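Local atomic coordinates of UDP-4-amino-4,6-dideoxy-N-acetyl-beta-L-altrosamine transaminase (PDB entry 2FNU), a protein that transfers an amino group to the 4-keto group of a UDP-linked sugar, using pyridoxal phosphate, the second step in making pseudaminic acid for flagellin modification. Residues B[257-260]-B[261-265]. Sequence-based numbering, arbitrary orientation.
Sequences ALTY and DRIFK
Tyr260 and Phe264, one helical turn apart, send their rings off the same flank of the helix to run alongside each other. The planes are tilted only 16° from each other, but displaced so that little of one ring lies over the other; the touch is made by Tyr260 CD1 and Phe264 CE2, 3.4 Å apart. On another flank, Arg262 doubles back along the helix. A bend at chi3 (-57°) swings its guanidinium over Thr259, whose CA lies under one face near the rim. From there Arg262 NH2 reaches Thr259 OG1 at 2.9 Å, a weak bond because it is bent to 126° at the hydrogen. A water in the guanidinium plane accepts from Arg262 NH1 at 3.0 Å and also bonds Thr259 OG1, which has a further hydrogen bond with Glu255 O one turn back. Four regular i to i+4 backbone bonds carry the last two turns of helix 246-264. This is i to i+3 and i to i+4 packing at a helix C-terminus, with Tyr260 about 13 Å from the bound UDP-sugar. The aromatic flank packs on strands 286-290 and 344-347, with Tyr286 meeting the Tyr260 ring and Pro348 O bonding Tyr260 OH, while helix 355-370 lies against Thr259 and Tyr260.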
loop_
_atom_site.group_PDB
_atom_site.type_symbol
_atom_site.label_atom_id
_atom_site.label_comp_id
_atom_site.label_asym_id
_atom_site.label_seq_id
_atom_site.Cartn_x
_atom_site.Cartn_y
_atom_site.Cartn_z
ATOM N N ALA B 257 22.427 -14.937 18.101
ATOM C CA ALA B 257 23.664 -14.356 17.574
ATOM C C ALA B 257 24.872 -14.709 18.437
ATOM O O ALA B 257 25.954 -15.017 17.928
ATOM C CB ALA B 257 23.525 -12.843 17.457
ATOM N N LEU B 258 24.686 -14.656 19.752
ATOM C CA LEU B 258 25.785 -14.980 20.664
ATOM C C LEU B 258 26.198 -16.442 20.540
ATOM O O LEU B 258 27.390 -16.773 20.691
ATOM C CB LEU B 258 25.415 -14.643 22.113
ATOM C CG LEU B 258 25.323 -13.142 22.400
ATOM C CD1 LEU B 258 24.655 -12.937 23.762
ATOM C CD2 LEU B 258 26.685 -12.420 22.323
ATOM N N THR B 259 25.224 -17.325 20.296
ATOM C CA THR B 259 25.529 -18.749 20.094
ATOM C C THR B 259 26.349 -18.945 18.823
ATOM O O THR B 259 27.367 -19.636 18.835
ATOM C CB THR B 259 24.243 -19.580 20.069
ATOM O OG1 THR B 259 23.649 -19.497 21.363
ATOM C CG2 THR B 259 24.528 -21.046 19.751
ATOM N N TYR B 260 25.926 -18.334 17.718
ATOM C CA TYR B 260 26.778 -18.363 16.540
ATOM C C TYR B 260 28.187 -17.836 16.843
ATOM O O TYR B 260 29.179 -18.424 16.410
ATOM C CB TYR B 260 26.187 -17.465 15.463
ATOM C CG TYR B 260 25.046 -18.010 14.626
ATOM C CD1 TYR B 260 25.175 -19.197 13.901
ATOM C CD2 TYR B 260 23.864 -17.278 14.477
ATOM C CE1 TYR B 260 24.149 -19.658 13.075
ATOM C CE2 TYR B 260 22.821 -17.747 13.663
ATOM C CZ TYR B 260 22.981 -18.932 12.956
ATOM O OH TYR B 260 21.979 -19.382 12.121
ATOM N N ASP B 261 28.270 -16.703 17.549
ATOM C CA ASP B 261 29.575 -16.101 17.875
ATOM C C ASP B 261 30.459 -17.128 18.589
ATOM O O ASP B 261 31.645 -17.272 18.250
ATOM C CB ASP B 261 29.419 -14.883 18.775
ATOM C CG ASP B 261 28.824 -13.671 18.065
ATOM O OD1 ASP B 261 28.599 -13.677 16.831
ATOM O OD2 ASP B 261 28.591 -12.680 18.789
ATOM N N ARG B 262 29.883 -17.840 19.563
ATOM C CA ARG B 262 30.693 -18.797 20.334
ATOM C C ARG B 262 31.246 -19.880 19.419
ATOM O O ARG B 262 32.439 -20.226 19.489
ATOM C CB ARG B 262 29.892 -19.443 21.462
ATOM C CG ARG B 262 29.548 -18.509 22.601
ATOM C CD ARG B 262 29.037 -19.312 23.792
ATOM N NE ARG B 262 27.876 -20.154 23.476
ATOM C CZ ARG B 262 26.619 -19.717 23.424
ATOM N NH1 ARG B 262 26.345 -18.427 23.651
ATOM N NH2 ARG B 262 25.631 -20.577 23.149
ATOM N N ILE B 263 30.385 -20.427 18.559
ATOM C CA ILE B 263 30.791 -21.551 17.725
ATOM C C ILE B 263 31.738 -21.113 16.609
ATOM O O ILE B 263 32.643 -21.870 16.231
ATOM C CB ILE B 263 29.533 -22.275 17.161
ATOM C CG1 ILE B 263 28.736 -22.875 18.337
ATOM C CG2 ILE B 263 29.899 -23.353 16.138
ATOM C CD1 ILE B 263 27.324 -23.338 18.002
ATOM N N PHE B 264 31.546 -19.888 16.105
ATOM C CA PHE B 264 32.365 -19.350 15.031
ATOM C C PHE B 264 33.654 -18.664 15.483
ATOM O O PHE B 264 34.451 -18.252 14.638
ATOM C CB PHE B 264 31.547 -18.323 14.217
ATOM C CG PHE B 264 30.390 -18.918 13.464
ATOM C CD1 PHE B 264 30.393 -20.253 13.069
ATOM C CD2 PHE B 264 29.298 -18.122 13.115
ATOM C CE1 PHE B 264 29.323 -20.802 12.349
ATOM C CE2 PHE B 264 28.220 -18.653 12.389
ATOM C CZ PHE B 264 28.237 -19.987 12.003
ATOM N N LYS B 265 33.852 -18.500 16.795
ATOM C CA LYS B 265 35.039 -17.791 17.299
ATOM C C LYS B 265 36.312 -18.428 16.729
ATOM O O LYS B 265 36.473 -19.648 16.786
ATOM C CB LYS B 265 35.056 -17.799 18.830
ATOM C CG LYS B 265 36.319 -17.224 19.458
ATOM C CD LYS B 265 36.188 -15.754 19.754
ATOM C CE LYS B 265 37.336 -15.286 20.635
ATOM N NZ LYS B 265 37.091 -13.917 21.158
HETATM O O HOH W 1 23.529 -17.429 23.739
#